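Local coordinates for prophage MuSo2, 43 kDa tail protein (Shewanella oneidensis, PDB 3CDD), which probably forms the trimeric baseplate hub at the tip of the contractile tail of a Mu-like phage, at residues P306-D309 against L314-E317; A188-S191 against D196-K199; E6-A11 against I15-T20; T120-I125 against E142-I147. One frame throughout, in Å; residues are numbered along the deposited sequence.

Interaction 1. Residues P306-D309 against L314-E317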
loop_
_atom_site.group_PDB
_atom_site.type_symbol
_atom_site.label_atom_id
_atom_site.label_comp_id
_atom_site.label_asym_id
_atom_site.label_seq_id
_atom_site.Cartn_x
_atom_site.Cartn_y
_atom_site.Cartn_z
ATOM N N PRO A 306 17.524 -6.742 30.890
ATOM C CA PRO A 306 16.330 -7.060 31.691
ATOM C C PRO A 306 15.209 -6.025 31.501
ATOM O O PRO A 306 15.461 -4.838 31.344
ATOM C CB PRO A 306 16.845 -7.053 33.144
ATOM C CG PRO A 306 18.314 -7.302 33.042
ATOM C CD PRO A 306 18.731 -6.610 31.736
ATOM N N VAL A 307 13.973 -6.480 31.478
ATOM C CA VAL A 307 12.851 -5.558 31.276
ATOM C C VAL A 307 11.897 -5.797 32.448
ATOM O O VAL A 307 11.483 -6.929 32.677
ATOM C CB VAL A 307 12.224 -5.727 29.853
ATOM C CG1 VAL A 307 10.931 -4.900 29.664
ATOM C CG2 VAL A 307 13.253 -5.363 28.764
ATOM N N ILE A 308 11.654 -4.752 33.247
ATOM C CA ILE A 308 10.627 -4.783 34.308
ATOM C C ILE A 308 9.566 -3.747 33.952
ATOM O O ILE A 308 9.812 -2.543 34.052
ATOM C CB ILE A 308 11.185 -4.468 35.728
ATOM C CG1 ILE A 308 12.543 -5.146 35.969
ATOM C CG2 ILE A 308 10.146 -4.840 36.808
ATOM C CD1 ILE A 308 13.176 -4.842 37.348
ATOM N N ASP A 309 8.402 -4.213 33.511
ATOM C CA ASP A 309 7.354 -3.314 33.054
ATOM C C ASP A 309 5.985 -3.893 33.410
ATOM O O ASP A 309 5.460 -4.763 32.711
ATOM C CB ASP A 309 7.483 -3.066 31.545
ATOM C CG ASP A 309 6.596 -1.923 31.050
ATOM O OD1 ASP A 309 5.540 -1.637 31.667
ATOM O OD2 ASP A 309 6.954 -1.309 30.022
ATOM N N LEU A 314 5.639 -7.100 31.302
ATOM C CA LEU A 314 6.936 -7.711 31.026
ATOM C C LEU A 314 7.833 -7.801 32.260
ATOM O O LEU A 314 8.010 -6.829 33.016
ATOM C CB LEU A 314 7.665 -7.008 29.864
ATOM C CG LEU A 314 7.015 -6.985 28.461
ATOM C CD1 LEU A 314 7.761 -6.027 27.562
ATOM C CD2 LEU A 314 6.919 -8.372 27.781
ATOM N N ASP A 315 8.392 -8.992 32.451
ATOM C CA ASP A 315 9.382 -9.240 33.484
ATOM C C ASP A 315 10.240 -10.419 33.039
ATOM O O ASP A 315 10.061 -11.547 33.506
ATOM C CB ASP A 315 8.706 -9.521 34.827
ATOM C CG ASP A 315 9.685 -9.474 36.008
ATOM O OD1 ASP A 315 10.903 -9.253 35.809
ATOM O OD2 ASP A 315 9.215 -9.658 37.147
ATOM N N GLU A 316 11.154 -10.138 32.112
ATOM C CA GLU A 316 12.083 -11.123 31.550
ATOM C C GLU A 316 13.278 -10.387 30.923
ATOM O O GLU A 316 13.235 -9.173 30.716
ATOM C CB GLU A 316 11.384 -12.045 30.530
ATOM C CG GLU A 316 10.784 -11.325 29.336
ATOM C CD GLU A 316 9.642 -12.085 28.653
ATOM O OE1 GLU A 316 8.955 -12.887 29.321
ATOM O OE2 GLU A 316 9.412 -11.858 27.442
ATOM N N GLU A 317 14.354 -11.111 30.664
ATOM C CA GLU A 317 15.513 -10.519 30.010
ATOM C C GLU A 317 15.204 -10.585 28.535
ATOM O O GLU A 317 14.812 -11.644 28.038
ATOM C CB GLU A 317 16.781 -11.295 30.349
ATOM C CG GLU A 317 18.033 -10.437 30.326
ATOM C CD GLU A 317 19.264 -11.174 30.805
ATOM O OE1 GLU A 317 19.230 -12.424 30.896
ATOM O OE2 GLU A 317 20.282 -10.495 31.090
HETATM O O HOH W 1 13.058 -8.596 34.472
#
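The carbonyl oxygen of Val-307 draws three groups from different positions. The amide N of Glu-316 reaches Val-307 O over a long 3.3 Å in the carbonyl plane, a water donates to it at 2.9 Å, and the CA-H of Asp-315 makes a further contact. The same water donates to Asp-315 OD1 at 2.6 Å. At a chi1 of -167° the Asp-315 carboxylate lies on the same side of the hairpin as Ile-308, where this water can bridge it to Val-307 O.

These residues belong to an antiparallel beta hairpin in the GpP fourth domain. It is tightest at the turn: Asp-309 N to Leu-314 O and Leu-314 N to Asp-309 O are both 2.7 Å, the former nearly straight at 165°. Toward the other end, Val-307 N still donates to Glu-316 O at 2.9 Å, although the chain turns a corner at Glu-316.

The two faces differ. Val-307 and Leu-314 lie alongside each other, CG1 of the valine 3.9 Å from CB of the leucine, and both rest on Tyr-285 of strand 281-288. On the other face, Pro-306 CD meets Glu-317 CG at 4.1 Å, while the Glu-317 carboxylate reaches Lys-187 in a salt bridge.

Buried Asp-309 is held through both carboxylate oxygens, OD1 by Met-312 N and OD2 by the hydroxyls of Tyr-285 and of Tyr-84 of the second subunit. Such bonding would tend to favour its ionised form, and it ties the hairpin turn to the trimer interface.

Interaction 2. Residues A188-S191 against D196-K199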
loop_
_atom_site.group_PDB
_atom_site.type_symbol
_atom_site.label_atom_id
_atom_site.label_comp_id
_atom_site.label_asym_id
_atom_site.label_seq_id
_atom_site.Cartn_x
_atom_site.Cartn_y
_atom_site.Cartn_z
ATOM N N ALA A 188 23.577 -5.804 27.821
ATOM C CA ALA A 188 23.733 -4.371 27.605
ATOM C C ALA A 188 24.447 -3.686 28.784
ATOM O O ALA A 188 25.023 -2.602 28.620
ATOM C CB ALA A 188 22.392 -3.717 27.331
ATOM N N GLY A 189 24.427 -4.331 29.956
ATOM C CA GLY A 189 24.929 -3.733 31.183
ATOM C C GLY A 189 23.949 -2.765 31.821
ATOM O O GLY A 189 24.336 -1.913 32.629
ATOM N N VAL A 190 22.672 -2.907 31.471
ATOM C CA VAL A 190 21.637 -2.004 31.941
ATOM C C VAL A 190 20.285 -2.724 31.891
ATOM O O VAL A 190 20.085 -3.636 31.080
ATOM C CB VAL A 190 21.613 -0.712 31.051
ATOM C CG1 VAL A 190 21.216 -1.050 29.605
ATOM C CG2 VAL A 190 20.711 0.385 31.628
ATOM N N SER A 191 19.367 -2.303 32.759
ATOM C CA SER A 191 17.972 -2.728 32.692
ATOM C C SER A 191 17.094 -1.580 32.229
ATOM O O SER A 191 17.424 -0.411 32.447
ATOM C CB SER A 191 17.499 -3.204 34.064
ATOM O OG SER A 191 18.224 -4.342 34.467
ATOM N N ASP A 196 12.196 4.340 36.160
ATOM C CA ASP A 196 13.626 4.636 36.342
ATOM C C ASP A 196 14.202 5.279 35.083
ATOM O O ASP A 196 14.351 6.494 35.019
ATOM C CB ASP A 196 14.391 3.361 36.751
ATOM C CG ASP A 196 15.918 3.457 36.553
ATOM O OD1 ASP A 196 16.449 4.511 36.135
ATOM O OD2 ASP A 196 16.595 2.440 36.815
ATOM N N ASN A 197 14.515 4.470 34.066
ATOM C CA ASN A 197 15.141 5.016 32.860
ATOM C C ASN A 197 14.270 4.989 31.592
ATOM O O ASN A 197 14.737 5.331 30.498
ATOM C CB ASN A 197 16.507 4.359 32.598
ATOM C CG ASN A 197 16.417 2.845 32.352
ATOM O OD1 ASN A 197 15.375 2.212 32.564
ATOM N ND2 ASN A 197 17.527 2.262 31.906
ATOM N N VAL A 198 13.005 4.614 31.749
ATOM C CA VAL A 198 12.090 4.590 30.635
ATOM C C VAL A 198 11.299 5.890 30.563
ATOM O O VAL A 198 10.457 6.173 31.426
ATOM C CB VAL A 198 11.128 3.385 30.702
ATOM C CG1 VAL A 198 10.076 3.487 29.599
ATOM C CG2 VAL A 198 11.898 2.105 30.567
ATOM N N LYS A 199 11.552 6.660 29.507
ATOM C CA LYS A 199 10.838 7.908 29.275
ATOM C C LYS A 199 9.412 7.617 28.760
ATOM O O LYS A 199 8.446 8.194 29.226
ATOM C CB LYS A 199 11.615 8.774 28.277
ATOM C CG LYS A 199 10.952 10.107 27.912
ATOM C CD LYS A 199 11.539 10.687 26.637
ATOM C CE LYS A 199 10.906 12.030 26.278
ATOM N NZ LYS A 199 11.793 13.142 26.692
#
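Asn-197 ND2 donates to Ser-191 O at 2.7 Å, a side-chain to main-chain bond joining the loops that flank the short strand 192-193. The donor lies in the carbonyl plane of Ser-191, whereas that oxygen sits 20° out of the amide plane of Asn-197, and the N-H points at it with an angle of 146°. Beside this bond, CG2 of Val-190 comes within 3.7 Å of Asn-197 ND2, so a methyl flanks the polar group.

The other half of the amide is engaged too: Asn-197 OD1 accepts from Ile-193 N. The side chain thus pairs with the carbonyl of one residue and the N-H of the second residue after it, much as a neighbouring strand's peptide groups would. A chi1 of 62°, with CG between the backbone N and the carbonyl carbon, turns the amide toward that chain.

In the next shell, Val-190 is buried against Ile-292, Gln-294 and Trp-299. In the following loop Val-198 packs on Tyr-285 of its own chain and on Tyr-84 of the second subunit. Just beyond it, Lys-199 O is hydrogen-bonded to OH of Tyr-50 of that second subunit.

Interaction 3. Residues E6-A11 against I15-T20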
loop_
_atom_site.group_PDB
_atom_site.type_symbol
_atom_site.label_atom_id
_atom_site.label_comp_id
_atom_site.label_asym_id
_atom_site.label_seq_id
_atom_site.Cartn_x
_atom_site.Cartn_y
_atom_site.Cartn_z
ATOM N N GLU A 6 28.895 15.978 19.964
ATOM C CA GLU A 6 28.196 16.384 18.751
ATOM C C GLU A 6 28.082 15.226 17.772
ATOM O O GLU A 6 28.890 14.280 17.802
ATOM C CB GLU A 6 28.855 17.624 18.114
ATOM C CG GLU A 6 29.967 17.348 17.126
ATOM C CD GLU A 6 30.967 18.508 17.031
ATOM O OE1 GLU A 6 30.568 19.672 17.311
ATOM O OE2 GLU A 6 32.153 18.242 16.681
ATOM N N ILE A 7 27.060 15.310 16.918
ATOM C CA ILE A 7 26.827 14.315 15.884
ATOM C C ILE A 7 27.258 14.833 14.497
ATOM O O ILE A 7 26.746 15.855 14.020
ATOM C CB ILE A 7 25.358 13.830 15.894
ATOM C CG1 ILE A 7 25.061 13.104 17.217
ATOM C CG2 ILE A 7 25.104 12.902 14.703
ATOM C CD1 ILE A 7 23.639 13.246 17.735
ATOM N N VAL A 8 28.183 14.113 13.859
ATOM C CA VAL A 8 28.814 14.595 12.627
ATOM C C VAL A 8 28.674 13.601 11.465
ATOM O O VAL A 8 28.959 12.403 11.594
ATOM C CB VAL A 8 30.339 15.027 12.832
ATOM C CG1 VAL A 8 30.527 15.965 14.048
ATOM C CG2 VAL A 8 31.259 13.823 12.972
ATOM N N LEU A 9 28.194 14.104 10.340
ATOM C CA LEU A 9 28.247 13.369 9.098
ATOM C C LEU A 9 29.468 13.838 8.320
ATOM O O LEU A 9 29.655 15.052 8.092
ATOM C CB LEU A 9 26.985 13.598 8.269
ATOM C CG LEU A 9 26.956 12.868 6.922
ATOM C CD1 LEU A 9 25.630 12.132 6.727
ATOM C CD2 LEU A 9 27.244 13.806 5.765
ATOM N N LYS A 10 30.282 12.868 7.907
ATOM C CA LYS A 10 31.422 13.116 7.031
ATOM C C LYS A 10 31.129 12.478 5.665
ATOM O O LYS A 10 30.766 11.310 5.586
ATOM C CB LYS A 10 32.704 12.532 7.631
ATOM C CG LYS A 10 33.151 13.178 8.961
ATOM C CD LYS A 10 34.556 12.693 9.364
ATOM C CE LYS A 10 34.913 13.107 10.785
ATOM N NZ LYS A 10 36.249 12.579 11.228
ATOM N N ALA A 11 31.267 13.267 4.603
ATOM C CA ALA A 11 31.140 12.784 3.228
ATOM C C ALA A 11 31.947 13.704 2.323
ATOM O O ALA A 11 31.845 14.922 2.427
ATOM C CB ALA A 11 29.673 12.766 2.793
ATOM N N ILE A 15 32.694 17.959 6.489
ATOM C CA ILE A 15 32.112 17.670 7.783
ATOM C C ILE A 15 30.845 18.494 7.913
ATOM O O ILE A 15 30.839 19.710 7.664
ATOM C CB ILE A 15 33.110 17.960 8.942
ATOM C CG1 ILE A 15 34.399 17.149 8.757
ATOM C CG2 ILE A 15 32.475 17.651 10.293
ATOM C CD1 ILE A 15 35.451 17.357 9.845
ATOM N N TYR A 16 29.777 17.811 8.289
ATOM C CA TYR A 16 28.441 18.367 8.354
ATOM C C TYR A 16 27.876 18.134 9.751
ATOM O O TYR A 16 27.609 17.005 10.156
ATOM C CB TYR A 16 27.534 17.708 7.321
ATOM C CG TYR A 16 27.942 17.915 5.872
ATOM C CD1 TYR A 16 28.828 17.025 5.231
ATOM C CD2 TYR A 16 27.421 18.980 5.130
ATOM C CE1 TYR A 16 29.201 17.208 3.880
ATOM C CE2 TYR A 16 27.790 19.178 3.789
ATOM C CZ TYR A 16 28.669 18.285 3.175
ATOM O OH TYR A 16 29.010 18.496 1.856
ATOM N N GLN A 17 27.742 19.223 10.494
ATOM C CA GLN A 17 27.209 19.194 11.835
ATOM C C GLN A 17 26.150 20.280 11.892
ATOM O O GLN A 17 26.183 21.232 11.108
ATOM C CB GLN A 17 28.330 19.459 12.856
ATOM C CG GLN A 17 27.942 19.196 14.310
ATOM C CD GLN A 17 27.378 20.435 15.024
ATOM O OE1 GLN A 17 27.611 21.580 14.611
ATOM N NE2 GLN A 17 26.635 20.202 16.103
ATOM N N GLY A 18 25.207 20.139 12.810
ATOM C CA GLY A 18 24.205 21.172 13.019
ATOM C C GLY A 18 22.891 20.808 12.374
ATOM O O GLY A 18 22.048 21.676 12.141
ATOM N N TRP A 19 22.725 19.518 12.088
ATOM C CA TRP A 19 21.495 18.979 11.525
ATOM C C TRP A 19 20.329 19.293 12.446
ATOM O O TRP A 19 20.505 19.389 13.671
ATOM C CB TRP A 19 21.637 17.466 11.313
ATOM C CG TRP A 19 22.760 17.111 10.350
ATOM C CD1 TRP A 19 24.056 16.796 10.675
ATOM C CD2 TRP A 19 22.690 17.078 8.913
ATOM N NE1 TRP A 19 24.792 16.549 9.527
ATOM C CE2 TRP A 19 23.974 16.711 8.435
ATOM C CE3 TRP A 19 21.665 17.320 7.982
ATOM C CZ2 TRP A 19 24.257 16.583 7.064
ATOM C CZ3 TRP A 19 21.947 17.186 6.617
ATOM C CH2 TRP A 19 23.233 16.820 6.175
ATOM N N THR A 20 19.154 19.485 11.856
ATOM C CA THR A 20 17.970 19.845 12.609
ATOM C C THR A 20 17.097 18.612 12.894
ATOM O O THR A 20 16.278 18.646 13.807
ATOM C CB THR A 20 17.120 20.950 11.899
ATOM O OG1 THR A 20 16.853 20.563 10.552
ATOM C CG2 THR A 20 17.827 22.305 11.917
HETATM O O HOH W 2 25.585 17.692 17.365
HETATM O O HOH W 3 24.411 17.794 13.740
#
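Leu-9 and Tyr-16 form an antiparallel hydrogen-bonded pair with their side chains on the same face. Leu-9 N donates to Tyr-16 O at 3.0 Å, and Tyr-16 N returns the bond to Leu-9 O at 2.8 Å. The two side chains cross at a slant, and the leucine methyl CD2 touches CD1 of the tyrosine ring at 3.6 Å, while Leu-9 O and Ala-11 O lie at the ring's edge, in its plane. Leu-9 reaches there with CG anti to the backbone N (chi1 179°).

Tyr-16 O has a second donor, Trp-19 NE1, at 2.9 Å. This N-H arrives from above the carbonyl plane rather than along a lone pair, and the same NE1 lies 3.9 Å from Leu-9 CB. The arrangement is a beta hairpin of the GpP-like N-terminal domain in which Leu-9/Tyr-16 and Lys-10/Ile-15 are the paired residues. Leu-9 and Trp-19 also pack on Leu-37, and Tyr-16 and Trp-19 on Ile-57.

Ile-15, the third large contributor, lies on the opposite face beside Lys-10, pointing the same way, with its CG1 4.2 Å from Lys-10 CG. Where the arms diverge, waters fill in for direct bonds. One accepts from Ile-7 N and from Gln-17 NE2, and another donates to Ile-7 O at 3.0 Å while accepting from Gly-18 N.

Interaction 4. Residues T120-I125 against E142-I147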
loop_
_atom_site.group_PDB
_atom_site.type_symbol
_atom_site.label_atom_id
_atom_site.label_comp_id
_atom_site.label_asym_id
_atom_site.label_seq_id
_atom_site.Cartn_x
_atom_site.Cartn_y
_atom_site.Cartn_z
ATOM N N THR A 120 31.129 -19.030 5.876
ATOM C CA THR A 120 32.137 -17.984 6.012
ATOM C C THR A 120 33.006 -17.870 4.756
ATOM O O THR A 120 33.288 -16.762 4.297
ATOM C CB THR A 120 33.013 -18.152 7.300
ATOM O OG1 THR A 120 32.175 -18.083 8.458
ATOM C CG2 THR A 120 34.095 -17.041 7.405
ATOM N N GLN A 121 33.421 -19.001 4.194
ATOM C CA GLN A 121 34.171 -18.949 2.946
ATOM C C GLN A 121 33.335 -18.344 1.812
ATOM O O GLN A 121 33.829 -17.515 1.036
ATOM C CB GLN A 121 34.711 -20.325 2.550
ATOM C CG GLN A 121 35.825 -20.833 3.450
ATOM C CD GLN A 121 36.025 -22.321 3.308
ATOM O OE1 GLN A 121 35.061 -23.090 3.306
ATOM N NE2 GLN A 121 37.282 -22.739 3.176
ATOM N N ILE A 122 32.071 -18.737 1.718
ATOM C CA ILE A 122 31.220 -18.173 0.672
ATOM C C ILE A 122 31.071 -16.645 0.869
ATOM O O ILE A 122 31.253 -15.871 -0.068
ATOM C CB ILE A 122 29.860 -18.926 0.541
ATOM C CG1 ILE A 122 30.106 -20.319 -0.056
ATOM C CG2 ILE A 122 28.869 -18.123 -0.313
ATOM C CD1 ILE A 122 29.034 -21.336 0.250
ATOM N N ALA A 123 30.786 -16.225 2.098
ATOM C CA ALA A 123 30.574 -14.805 2.408
ATOM C C ALA A 123 31.822 -13.982 2.097
ATOM O O ALA A 123 31.699 -12.886 1.557
ATOM C CB ALA A 123 30.121 -14.613 3.863
ATOM N N ASP A 124 33.012 -14.515 2.416
ATOM C CA ASP A 124 34.289 -13.882 2.033
ATOM C C ASP A 124 34.362 -13.629 0.521
ATOM O O ASP A 124 34.764 -12.540 0.080
ATOM C CB ASP A 124 35.504 -14.738 2.469
ATOM C CG ASP A 124 35.780 -14.687 3.985
ATOM O OD1 ASP A 124 35.212 -13.840 4.698
ATOM O OD2 ASP A 124 36.591 -15.505 4.473
ATOM N N ILE A 125 33.960 -14.635 -0.264
ATOM C CA ILE A 125 33.956 -14.546 -1.733
ATOM C C ILE A 125 33.018 -13.467 -2.289
ATOM O O ILE A 125 33.465 -12.550 -2.981
ATOM C CB ILE A 125 33.645 -15.918 -2.416
ATOM C CG1 ILE A 125 34.804 -16.904 -2.193
ATOM C CG2 ILE A 125 33.422 -15.714 -3.933
ATOM C CD1 ILE A 125 34.463 -18.376 -2.411
ATOM N N GLU A 142 29.041 -26.952 9.475
ATOM C CA GLU A 142 29.622 -27.751 8.400
ATOM C C GLU A 142 29.701 -26.983 7.089
ATOM O O GLU A 142 28.921 -26.056 6.876
ATOM C CB GLU A 142 28.821 -29.051 8.188
ATOM C CG GLU A 142 29.058 -30.127 9.236
ATOM C CD GLU A 142 30.511 -30.562 9.323
ATOM O OE1 GLU A 142 30.973 -31.336 8.444
ATOM O OE2 GLU A 142 31.187 -30.133 10.284
ATOM N N PRO A 143 30.653 -27.363 6.209
ATOM C CA PRO A 143 30.644 -26.873 4.828
ATOM C C PRO A 143 29.357 -27.275 4.089
ATOM O O PRO A 143 28.671 -28.207 4.521
ATOM C CB PRO A 143 31.866 -27.575 4.196
ATOM C CG PRO A 143 32.181 -28.731 5.121
ATOM C CD PRO A 143 31.820 -28.220 6.482
ATOM N N PHE A 144 29.019 -26.564 3.013
ATOM C CA PHE A 144 27.978 -27.019 2.090
ATOM C C PHE A 144 28.652 -27.770 0.933
ATOM O O PHE A 144 29.599 -27.252 0.308
ATOM C CB PHE A 144 27.187 -25.845 1.521
ATOM C CG PHE A 144 26.444 -25.007 2.574
ATOM C CD1 PHE A 144 27.104 -24.017 3.296
ATOM C CD2 PHE A 144 25.081 -25.210 2.811
ATOM C CE1 PHE A 144 26.422 -23.251 4.254
ATOM C CE2 PHE A 144 24.394 -24.455 3.762
ATOM C CZ PHE A 144 25.063 -23.461 4.477
ATOM N N GLN A 145 28.167 -28.966 0.619
ATOM C CA GLN A 145 28.800 -29.730 -0.458
ATOM C C GLN A 145 28.754 -28.994 -1.799
ATOM O O GLN A 145 29.788 -28.804 -2.432
ATOM C CB GLN A 145 28.223 -31.135 -0.602
ATOM C CG GLN A 145 29.197 -32.055 -1.338
ATOM C CD GLN A 145 28.537 -32.869 -2.414
ATOM O OE1 GLN A 145 27.484 -33.467 -2.190
ATOM N NE2 GLN A 145 29.161 -32.915 -3.600
ATOM N N ARG A 146 27.562 -28.571 -2.216
ATOM C CA ARG A 146 27.395 -27.847 -3.471
ATOM C C ARG A 146 26.228 -26.873 -3.425
ATOM O O ARG A 146 25.086 -27.263 -3.162
ATOM C CB ARG A 146 27.239 -28.798 -4.661
ATOM C CG ARG A 146 27.249 -28.079 -6.003
ATOM C CD ARG A 146 27.170 -29.048 -7.164
ATOM N NE ARG A 146 25.813 -29.534 -7.392
ATOM C CZ ARG A 146 25.369 -30.008 -8.558
ATOM N NH1 ARG A 146 26.164 -30.054 -9.633
ATOM N NH2 ARG A 146 24.115 -30.441 -8.655
ATOM N N ILE A 147 26.553 -25.608 -3.696
ATOM C CA ILE A 147 25.616 -24.481 -3.687
ATOM C C ILE A 147 25.656 -23.806 -5.052
ATOM O O ILE A 147 26.709 -23.372 -5.502
ATOM C CB ILE A 147 26.002 -23.425 -2.598
ATOM C CG1 ILE A 147 25.958 -24.030 -1.189
ATOM C CG2 ILE A 147 25.162 -22.116 -2.714
ATOM C CD1 ILE A 147 24.592 -24.497 -0.735
#
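Ile-122 extends its CD1 methyl from the helix toward two side chains, Phe-144 and Ile-147. The methyl is 4.3 Å from CG1 of Ile-147 and 4.5 Å from CD1 of Phe-144, distances of loose van der Waals contact. It comes to the phenyl ring obliquely, neither squarely over the face nor at the edge. A chi2 of 157° stretches the isoleucine chain away from the helix, which is why its terminal methyl does all the touching.

Ile-147 is shaped differently. Its chain folds at both torsions (chi1 -62°, chi2 -63°), turning CD1 back to within 3.6 Å of Phe-144 CD2 and leaving CG1 to meet the helix. The CD1 methyls of both isoleucines lie on the same side of the phenyl plane.

The contact packs helix 119-127 against strand 144-148, which pairs antiparallel with strand 113-115 in the gp44-like second domain. Residues three apart on a regular strand would face opposite ways; the corner that the chain turns at Gln-145 lets Phe-144 and Ile-147 both direct their CB atoms at the helix. Helix 155-164 contributes Leu-162, which touches Ile-122 and Ile-147, and Phe-114 of strand 113-115 also touches Ile-122. The phenyl ring has a charged neighbour as well: Arg-166 makes a cation-pi interaction with Phe-144 and hydrogen-bonds through its guanidinium to the carbonyl oxygens of Glu-142 and Pro-143.

In the fold
Each of the four contacts joins segments close in sequence, and together they sample three regions of this probable hub protein. Interactions 1 and 2 are neighbours, their centres about 11 Å apart, and they touch: Pro-306 CG lies 3.3 Å from Ser-191 OG, and strand 192-193, framed by interaction 2, runs parallel to strand 304-309 of interaction 1. Both also meet Tyr-84 of the second subunit. Interaction 3, in the N-terminal domain, has its centre about 28 Å from that of interaction 2. Interaction 4, in the gp44-like domain, is centred about 40 Å from both interactions 2 and 3, and no other chain of the trimer touches the segments of either 3 or 4.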